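Local atomic coordinates of Old Yellow Enzyme (PDB entry 6AGZ), a protein that catalyses the asymmetric reduction of enone compounds, using a bound flavin mononucleotide as its redox cofactor. Residues Val184-Ala189 with Leu221-Leu226; Met109-Leu114 with Lys166-Ala171; Val238-Tyr243 with Tyr264-Leu269. All coordinates share one frame; numbering follows the deposited sequence.

How the contacts relate
All three contacts join a strand of one eight-stranded parallel barrel to a helix outside it, and all lie on strands that reach the flavin. Strand 183-187 of contact 1 is the middle one, with a probable backbone hydrogen bond to each neighbouring strand: Glu185 N lies 2.7 Å from Met109 O of contact 2, and Arg239 N of contact 3 lies 2.9 Å from Val186 O. The centres of contacts 1 and 2 are about 8 Å apart, those of contacts 1 and 3 about 10 Å, and those of contacts 2 and 3 about 18 Å. From these neighbouring strands Gln110, His187 and Arg239 turn inward, and all three converge on O2 of the flavin.

Contact 1: residues Val184-Ala189 with Leu221-Leu226; sequences VEVHSA and LEVIDL. With FMN (flavin mononucleotide), chain C.
Val186 and Ile224 meet through their branch ends, the methyl CD1 of Ile224 coming within 3.7 Å of Val186 CG2. The two side chains cross obliquely, and the same methyl also lies 3.9 Å from Val186 CB, so it touches both CB and the CG2 methyl of the valine. The first bond of Ile224 does not aim at the strand; with CG1 opposite the carbonyl carbon (chi1 -66°), the longer branch swings inward and supplies the contact. Val223 CG1 approaches Val186 CG2 more loosely, at 4.5 Å. This apolar contact packs strand 183-187 of the TIM barrel against helix 218-231, part of the beta-alpha-beta crossover that leads on to strand 236-240. Leu194 of helix 193-198 also touches Val186. Next along the strand, His187 turns to the barrel interior, and FMN O2 lies over one face of its imidazole, offset toward the rim, with NE2 3.4 Å from that oxygen. The bond from Ala189 N to His187 ND1 (3.2 Å, 154° at the hydrogen) helps to set the ring's rotation. Replacing His187 with an alanine would probably leave Ala189 N without this acceptor and the flavin O2 without the ring face it lies over. Trp112 also meets the imidazole, their planes about 5° apart, and Tyr192 meets it at a steeper inclination.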
# COMPACT_ATOMS: atom_id res chain seq x y z
N VAL A 184 11.81 22.31 8.31
CA VAL A 184 12.99 21.54 7.96
C VAL A 184 12.52 20.22 7.37
O VAL A 184 11.68 19.53 7.96
CB VAL A 184 13.93 21.35 9.17
CG1 VAL A 184 13.33 20.43 10.23
CG2 VAL A 184 15.28 20.84 8.71
N GLU A 185 12.99 19.90 6.17
CA GLU A 185 12.50 18.76 5.41
C GLU A 185 13.56 17.67 5.40
O GLU A 185 14.69 17.90 4.95
CB GLU A 185 12.11 19.15 3.99
CG GLU A 185 11.73 17.96 3.12
CD GLU A 185 11.32 18.36 1.72
OE1 GLU A 185 10.71 19.44 1.56
OE2 GLU A 185 11.61 17.60 0.77
N VAL A 186 13.20 16.49 5.88
CA VAL A 186 14.11 15.36 5.91
C VAL A 186 14.09 14.68 4.54
O VAL A 186 13.07 14.14 4.12
CB VAL A 186 13.74 14.37 7.03
CG1 VAL A 186 14.56 13.12 6.91
CG2 VAL A 186 13.96 15.02 8.39
N HIS A 187 15.22 14.75 3.84
CA HIS A 187 15.37 14.08 2.55
C HIS A 187 15.56 12.59 2.79
O HIS A 187 16.60 12.17 3.31
CB HIS A 187 16.56 14.68 1.79
CG HIS A 187 16.62 14.27 0.35
ND1 HIS A 187 15.94 13.18 -0.16
CD2 HIS A 187 17.30 14.80 -0.70
CE1 HIS A 187 16.19 13.06 -1.45
NE2 HIS A 187 17.01 14.04 -1.80
N SER A 188 14.56 11.80 2.43
CA SER A 188 14.59 10.35 2.60
C SER A 188 14.25 9.66 1.29
O SER A 188 13.58 8.63 1.26
CB SER A 188 13.64 9.91 3.71
OG SER A 188 13.77 8.52 3.97
N ALA A 189 14.71 10.23 0.18
CA ALA A 189 14.35 9.75 -1.15
C ALA A 189 15.60 9.63 -2.02
O ALA A 189 16.70 10.03 -1.62
CB ALA A 189 13.34 10.69 -1.82
N LEU A 221 12.33 7.05 11.13
CA LEU A 221 11.34 7.40 12.14
C LEU A 221 11.99 7.94 13.41
O LEU A 221 11.45 8.84 14.06
CB LEU A 221 10.46 6.20 12.46
CG LEU A 221 9.52 5.75 11.34
CD1 LEU A 221 8.69 4.55 11.78
CD2 LEU A 221 8.62 6.90 10.91
N GLU A 222 13.16 7.41 13.77
CA GLU A 222 13.87 7.92 14.94
C GLU A 222 14.37 9.34 14.71
O GLU A 222 14.25 10.20 15.59
CB GLU A 222 15.02 6.98 15.31
CG GLU A 222 14.56 5.63 15.84
CD GLU A 222 15.72 4.72 16.23
OE1 GLU A 222 16.86 5.00 15.82
OE2 GLU A 222 15.47 3.73 16.96
N VAL A 223 14.93 9.60 13.52
CA VAL A 223 15.33 10.96 13.17
C VAL A 223 14.13 11.89 13.22
O VAL A 223 14.20 13.00 13.77
CB VAL A 223 15.99 10.98 11.78
CG1 VAL A 223 16.18 12.41 11.30
CG2 VAL A 223 17.33 10.25 11.82
N ILE A 224 13.00 11.46 12.66
CA ILE A 224 11.79 12.28 12.65
C ILE A 224 11.34 12.59 14.07
O ILE A 224 10.98 13.73 14.39
CB ILE A 224 10.67 11.59 11.85
CG1 ILE A 224 11.05 11.49 10.37
CG2 ILE A 224 9.36 12.34 12.01
CD1 ILE A 224 11.36 12.81 9.73
N ASP A 225 11.37 11.59 14.95
CA ASP A 225 10.91 11.80 16.32
C ASP A 225 11.83 12.76 17.07
O ASP A 225 11.35 13.66 17.78
CB ASP A 225 10.81 10.47 17.06
CG ASP A 225 9.70 9.59 16.52
OD1 ASP A 225 8.78 10.13 15.86
OD2 ASP A 225 9.74 8.36 16.75
N LEU A 226 13.14 12.59 16.93
CA LEU A 226 14.07 13.50 17.59
C LEU A 226 13.93 14.93 17.08
O LEU A 226 13.94 15.88 17.86
CB LEU A 226 15.51 13.00 17.42
CG LEU A 226 15.93 11.84 18.33
CD1 LEU A 226 17.23 11.23 17.85
CD2 LEU A 226 16.06 12.32 19.76
N1 FMN C . 14.93 16.68 -5.16
C2 FMN C . 15.28 16.63 -3.83
O2 FMN C . 14.54 16.07 -3.02
N3 FMN C . 16.47 17.19 -3.40
C4 FMN C . 17.30 17.81 -4.31
O4 FMN C . 18.36 18.31 -3.94
C4A FMN C . 16.94 17.86 -5.65
N5 FMN C . 17.78 18.48 -6.55
C5A FMN C . 17.43 18.55 -7.88
C6 FMN C . 18.28 19.17 -8.79
C7 FMN C . 17.93 19.24 -10.13
C7M FMN C . 18.85 19.92 -11.11
C8 FMN C . 16.74 18.68 -10.57
C8M FMN C . 16.37 18.75 -12.03
C9 FMN C . 15.90 18.05 -9.67
C9A FMN C . 16.23 17.98 -8.32
N10 FMN C . 15.40 17.36 -7.42
C10 FMN C . 15.75 17.30 -6.08
C1' FMN C . 14.10 16.76 -7.88
C2' FMN C . 13.05 17.88 -7.90
O2' FMN C . 12.88 18.38 -6.59
C3' FMN C . 11.71 17.44 -8.47
O3' FMN C . 11.13 16.44 -7.65
C4' FMN C . 11.86 16.92 -9.90
O4' FMN C . 12.65 17.81 -10.65
C5' FMN C . 10.51 16.76 -10.59
O5' FMN C . 9.81 17.98 -10.55
P FMN C . 9.61 18.84 -11.89
O1P FMN C . 9.02 17.96 -12.96
O2P FMN C . 8.68 20.00 -11.62
O3P FMN C . 10.95 19.37 -12.34

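Contact 2: residues Met109-Leu114 with Lys166-Ala171; sequences MQLWNL and KDYVNA. With FMN (flavin mononucleotide), chain C.
In the TIM barrel, Leu111 and Tyr168 join strand 106-112 to helix 158-179, the helix that precedes the neighbouring strand 183-187 in the chain. Leu111 CD1 is the chief apolar touching atom: it lies 3.9 Å from Ala171 CB and 4.1 Å from Tyr168 CD2. The leucine and tyrosine side chains lie alongside one another, pointing opposite ways, so the leucine methyl meets the near part of the ring while the phenol reaches on to Asn113. There Tyr168 OH comes within 3.3 Å of Asn113 CB, and the asparagine amide is turned 36° from the ring plane. A water lying in that plane, at the ring edge, is hydrogen-bonded to Tyr168 OH at 2.6 Å and can donate to Leu111 O at 2.8 Å. Phe75 and Val223 also pack on the tyrosine. Gln110 points the other way, into the flavin pocket: with CG trans to the backbone N (chi1 -170°) and the chain extended, its amide accepts a more bent bond from FMN N3 through OE1 (2.9 Å) and donates to FMN O2 through NE2, a nearly straight bond of 169°. These two complementary bonds together favour one rotation of the amide against the pyrimidine edge of the flavin. On the helix side, the buried phenol hydroxyl is satisfied through water, with no direct hydrogen bond to the strand.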
# COMPACT_ATOMS: atom_id res chain seq x y z
N MET A 109 13.96 24.31 4.62
CA MET A 109 15.26 23.77 4.27
C MET A 109 15.20 22.24 4.27
O MET A 109 14.80 21.64 5.27
CB MET A 109 16.35 24.25 5.23
CG MET A 109 17.63 23.41 5.13
SD MET A 109 19.06 24.08 6.00
CE MET A 109 19.60 25.34 4.85
N GLN A 110 15.60 21.63 3.16
CA GLN A 110 15.73 20.19 3.08
C GLN A 110 17.12 19.78 3.55
O GLN A 110 18.12 20.36 3.12
CB GLN A 110 15.48 19.69 1.66
CG GLN A 110 15.37 18.17 1.57
CD GLN A 110 15.44 17.66 0.14
OE1 GLN A 110 16.33 18.04 -0.62
NE2 GLN A 110 14.51 16.79 -0.23
N LEU A 111 17.18 18.79 4.44
CA LEU A 111 18.44 18.30 4.98
C LEU A 111 18.90 17.08 4.19
O LEU A 111 18.13 16.13 4.01
CB LEU A 111 18.31 17.96 6.46
CG LEU A 111 18.10 19.13 7.42
CD1 LEU A 111 18.13 18.65 8.86
CD2 LEU A 111 19.14 20.22 7.18
N TRP A 112 20.15 17.10 3.75
CA TRP A 112 20.70 16.08 2.88
C TRP A 112 21.67 15.19 3.65
O TRP A 112 22.38 15.65 4.54
CB TRP A 112 21.44 16.72 1.70
CG TRP A 112 21.35 15.95 0.41
CD1 TRP A 112 20.67 14.79 0.18
CD2 TRP A 112 21.97 16.30 -0.83
NE1 TRP A 112 20.82 14.40 -1.13
CE2 TRP A 112 21.62 15.31 -1.77
CE3 TRP A 112 22.78 17.36 -1.25
CZ2 TRP A 112 22.06 15.34 -3.09
CZ3 TRP A 112 23.22 17.39 -2.56
CH2 TRP A 112 22.85 16.39 -3.46
N ASN A 113 21.68 13.90 3.31
CA ASN A 113 22.68 12.97 3.81
C ASN A 113 22.95 11.97 2.70
O ASN A 113 22.05 11.22 2.30
CB ASN A 113 22.21 12.26 5.08
CG ASN A 113 23.35 11.57 5.81
OD1 ASN A 113 24.32 11.12 5.20
ND2 ASN A 113 23.24 11.49 7.13
N LEU A 114 24.19 11.95 2.20
CA LEU A 114 24.48 11.26 0.95
C LEU A 114 24.62 9.75 1.14
O LEU A 114 24.09 8.97 0.34
CB LEU A 114 25.76 11.83 0.33
CG LEU A 114 25.66 13.30 -0.08
CD1 LEU A 114 26.90 13.74 -0.85
CD2 LEU A 114 24.41 13.54 -0.91
N LYS A 166 22.02 12.65 16.18
CA LYS A 166 22.38 13.90 16.85
C LYS A 166 22.68 15.00 15.84
O LYS A 166 22.32 16.16 16.05
CB LYS A 166 23.57 13.67 17.77
CG LYS A 166 23.31 12.65 18.87
CD LYS A 166 24.51 12.50 19.79
CE LYS A 166 24.27 11.42 20.83
NZ LYS A 166 25.53 11.05 21.55
N ASP A 167 23.33 14.65 14.72
CA ASP A 167 23.63 15.64 13.70
C ASP A 167 22.36 16.17 13.04
O ASP A 167 22.26 17.36 12.75
CB ASP A 167 24.57 15.05 12.64
CG ASP A 167 25.97 14.81 13.17
OD1 ASP A 167 26.30 15.33 14.26
OD2 ASP A 167 26.74 14.09 12.50
N TYR A 168 21.39 15.28 12.80
CA TYR A 168 20.10 15.74 12.29
C TYR A 168 19.44 16.72 13.25
O TYR A 168 18.89 17.74 12.83
CB TYR A 168 19.17 14.55 12.03
CG TYR A 168 19.25 13.98 10.64
CD1 TYR A 168 19.88 12.76 10.40
CD2 TYR A 168 18.69 14.64 9.56
CE1 TYR A 168 19.95 12.23 9.12
CE2 TYR A 168 18.75 14.12 8.28
CZ TYR A 168 19.38 12.91 8.07
OH TYR A 168 19.45 12.38 6.80
N VAL A 169 19.49 16.42 14.55
CA VAL A 169 18.90 17.32 15.54
C VAL A 169 19.59 18.68 15.51
O VAL A 169 18.94 19.73 15.50
CB VAL A 169 18.95 16.69 16.94
CG1 VAL A 169 18.45 17.68 17.99
CG2 VAL A 169 18.12 15.42 16.97
N ASN A 170 20.93 18.67 15.49
CA ASN A 170 21.68 19.93 15.50
C ASN A 170 21.40 20.75 14.25
O ASN A 170 21.22 21.97 14.33
CB ASN A 170 23.17 19.64 15.64
CG ASN A 170 24.02 20.89 15.51
OD1 ASN A 170 24.00 21.76 16.38
ND2 ASN A 170 24.78 20.98 14.42
N ALA A 171 21.36 20.10 13.08
CA ALA A 171 21.09 20.83 11.85
C ALA A 171 19.67 21.38 11.84
O ALA A 171 19.44 22.50 11.37
CB ALA A 171 21.31 19.92 10.64
N1 FMN C . 14.93 16.68 -5.16
C2 FMN C . 15.28 16.63 -3.83
O2 FMN C . 14.54 16.07 -3.02
N3 FMN C . 16.47 17.19 -3.40
C4 FMN C . 17.30 17.81 -4.31
O4 FMN C . 18.36 18.31 -3.94
C4A FMN C . 16.94 17.86 -5.65
N5 FMN C . 17.78 18.48 -6.55
C5A FMN C . 17.43 18.55 -7.88
C6 FMN C . 18.28 19.17 -8.79
C7 FMN C . 17.93 19.24 -10.13
C7M FMN C . 18.85 19.92 -11.11
C8 FMN C . 16.74 18.68 -10.57
C8M FMN C . 16.37 18.75 -12.03
C9 FMN C . 15.90 18.05 -9.67
C9A FMN C . 16.23 17.98 -8.32
N10 FMN C . 15.40 17.36 -7.42
C10 FMN C . 15.75 17.30 -6.08
C1' FMN C . 14.10 16.76 -7.88
C2' FMN C . 13.05 17.88 -7.90
O2' FMN C . 12.88 18.38 -6.59
C3' FMN C . 11.71 17.44 -8.47
O3' FMN C . 11.13 16.44 -7.65
C4' FMN C . 11.86 16.92 -9.90
O4' FMN C . 12.65 17.81 -10.65
C5' FMN C . 10.51 16.76 -10.59
O5' FMN C . 9.81 17.98 -10.55
P FMN C . 9.61 18.84 -11.89
O1P FMN C . 9.02 17.96 -12.96
O2P FMN C . 8.68 20.00 -11.62
O3P FMN C . 10.95 19.37 -12.34
O HOH W 1 18.49 13.48 4.67

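Contact 3: residues Val238-Tyr243 with Tyr264-Leu269; sequences VRLSPY and YILSEL. With FMN (flavin mononucleotide), chain C.
Val238 and Leu240 turn outward onto helix 264-269, Val238 CG1 meeting Leu269 CD1 at 3.8 Å, and Leu240 CD1 touching both Ile265 CG2 (4.0 Å) and Leu266 CD2 (4.1 Å). Between them Arg239 runs from CB toward the flavin. With CG trans to the backbone N (chi1 -173°), the chain leaves the strand on the interior side, and CD already lies 3.4 Å from FMN O2. A bend at chi3 then presents the guanidinium, whose NE makes a weak hydrogen bond to Ser283 OG. CZ comes within 3.5 Å of FMN O3'. NH1 donates to FMN O2 at 2.8 Å, and to the ribityl oxygen O2' in a nearly straight bond (170°). NH2 adds only a weak bond to FMN O3'. Flavin N1 lies at the guanidinium edge, in its plane, so the positive charge probably favours negative charge on the N1-C2-O2 edge when the flavin is reduced. Strand 238-240 and helix 264-269 run nearly antiparallel, at 159°, their axes 11.4 Å apart. Leu220 of helix 218-231 touches Val238 and Ile265, Leu221 touches Leu269, Trp304, Met305 and Ile308 of helix 303-308 pack on Leu266, and Val186 of strand 183-187 touches Val238.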
# COMPACT_ATOMS: atom_id res chain seq x y z
N VAL A 238 9.18 15.65 5.35
CA VAL A 238 9.96 14.52 4.86
C VAL A 238 9.61 14.31 3.40
O VAL A 238 8.49 14.60 2.97
CB VAL A 238 9.71 13.25 5.71
CG1 VAL A 238 8.27 12.78 5.57
CG2 VAL A 238 10.69 12.14 5.35
N ARG A 239 10.57 13.81 2.62
CA ARG A 239 10.33 13.46 1.23
C ARG A 239 10.60 11.98 1.01
O ARG A 239 11.58 11.43 1.52
CB ARG A 239 11.19 14.29 0.28
CG ARG A 239 10.82 14.06 -1.18
CD ARG A 239 11.47 15.07 -2.11
NE ARG A 239 10.53 15.55 -3.11
CZ ARG A 239 10.87 16.25 -4.19
NH1 ARG A 239 12.14 16.55 -4.41
NH2 ARG A 239 9.94 16.64 -5.04
N LEU A 240 9.71 11.33 0.25
CA LEU A 240 9.81 9.91 -0.06
C LEU A 240 9.62 9.70 -1.55
O LEU A 240 8.88 10.44 -2.21
CB LEU A 240 8.76 9.10 0.72
CG LEU A 240 8.77 9.24 2.24
CD1 LEU A 240 7.47 8.71 2.84
CD2 LEU A 240 9.97 8.53 2.85
N SER A 241 10.30 8.69 -2.09
CA SER A 241 10.21 8.34 -3.51
C SER A 241 10.09 6.83 -3.63
O SER A 241 11.04 6.14 -4.00
CB SER A 241 11.43 8.86 -4.28
OG SER A 241 12.62 8.23 -3.82
N PRO A 242 8.91 6.28 -3.34
CA PRO A 242 8.77 4.81 -3.31
C PRO A 242 9.07 4.12 -4.63
O PRO A 242 9.59 3.00 -4.62
CB PRO A 242 7.30 4.61 -2.89
CG PRO A 242 6.91 5.90 -2.23
CD PRO A 242 7.66 6.96 -2.96
N TYR A 243 8.76 4.76 -5.76
CA TYR A 243 8.93 4.12 -7.06
C TYR A 243 10.29 4.37 -7.69
O TYR A 243 10.62 3.71 -8.68
CB TYR A 243 7.84 4.60 -8.03
CG TYR A 243 6.45 4.16 -7.67
CD1 TYR A 243 6.08 2.82 -7.75
CD2 TYR A 243 5.49 5.08 -7.26
CE1 TYR A 243 4.80 2.41 -7.42
CE2 TYR A 243 4.21 4.68 -6.94
CZ TYR A 243 3.87 3.34 -7.02
OH TYR A 243 2.59 2.94 -6.70
N TYR A 264 3.96 1.37 5.31
CA TYR A 264 4.18 1.36 6.75
C TYR A 264 4.75 2.69 7.23
O TYR A 264 4.36 3.19 8.29
CB TYR A 264 5.11 0.21 7.14
CG TYR A 264 5.68 0.33 8.54
CD1 TYR A 264 4.94 -0.09 9.64
CD2 TYR A 264 6.95 0.85 8.75
CE1 TYR A 264 5.46 0.02 10.92
CE2 TYR A 264 7.47 0.96 10.03
CZ TYR A 264 6.72 0.55 11.11
OH TYR A 264 7.24 0.66 12.38
N ILE A 265 5.69 3.27 6.48
CA ILE A 265 6.25 4.56 6.87
C ILE A 265 5.14 5.61 6.97
O ILE A 265 5.01 6.31 7.98
CB ILE A 265 7.35 5.00 5.89
CG1 ILE A 265 8.55 4.06 5.99
CG2 ILE A 265 7.77 6.44 6.17
CD1 ILE A 265 9.64 4.35 4.99
N LEU A 266 4.31 5.71 5.93
CA LEU A 266 3.20 6.66 5.94
C LEU A 266 2.24 6.37 7.08
O LEU A 266 1.73 7.30 7.72
CB LEU A 266 2.47 6.63 4.60
CG LEU A 266 3.20 7.20 3.39
CD1 LEU A 266 2.39 6.96 2.14
CD2 LEU A 266 3.45 8.69 3.58
N SER A 267 1.97 5.09 7.34
CA SER A 267 1.09 4.73 8.45
C SER A 267 1.65 5.22 9.78
O SER A 267 0.90 5.68 10.65
CB SER A 267 0.87 3.22 8.48
OG SER A 267 0.02 2.85 9.55
N GLU A 268 2.97 5.14 9.95
CA GLU A 268 3.58 5.59 11.20
C GLU A 268 3.53 7.11 11.32
O GLU A 268 3.27 7.64 12.41
CB GLU A 268 5.02 5.09 11.28
CG GLU A 268 5.12 3.62 11.67
CD GLU A 268 4.64 3.38 13.09
OE1 GLU A 268 5.34 3.81 14.03
OE2 GLU A 268 3.56 2.77 13.26
N LEU A 269 3.78 7.83 10.22
CA LEU A 269 3.67 9.28 10.27
C LEU A 269 2.24 9.71 10.59
O LEU A 269 2.02 10.62 11.40
CB LEU A 269 4.13 9.88 8.94
CG LEU A 269 5.58 9.59 8.54
CD1 LEU A 269 5.90 10.22 7.19
CD2 LEU A 269 6.54 10.08 9.61
N1 FMN C . 14.93 16.68 -5.16
C2 FMN C . 15.28 16.63 -3.83
O2 FMN C . 14.54 16.07 -3.02
N3 FMN C . 16.47 17.19 -3.40
C4 FMN C . 17.30 17.81 -4.31
O4 FMN C . 18.36 18.31 -3.94
C4A FMN C . 16.94 17.86 -5.65
N5 FMN C . 17.78 18.48 -6.55
C5A FMN C . 17.43 18.55 -7.88
C6 FMN C . 18.28 19.17 -8.79
C7 FMN C . 17.93 19.24 -10.13
C7M FMN C . 18.85 19.92 -11.11
C8 FMN C . 16.74 18.68 -10.57
C8M FMN C . 16.37 18.75 -12.03
C9 FMN C . 15.90 18.05 -9.67
C9A FMN C . 16.23 17.98 -8.32
N10 FMN C . 15.40 17.36 -7.42
C10 FMN C . 15.75 17.30 -6.08
C1' FMN C . 14.10 16.76 -7.88
C2' FMN C . 13.05 17.88 -7.90
O2' FMN C . 12.88 18.38 -6.59
C3' FMN C . 11.71 17.44 -8.47
O3' FMN C . 11.13 16.44 -7.65
C4' FMN C . 11.86 16.92 -9.90
O4' FMN C . 12.65 17.81 -10.65
C5' FMN C . 10.51 16.76 -10.59
O5' FMN C . 9.81 17.98 -10.55
P FMN C . 9.61 18.84 -11.89
O1P FMN C . 9.02 17.96 -12.96
O2P FMN C . 8.68 20.00 -11.62
O3P FMN C . 10.95 19.37 -12.34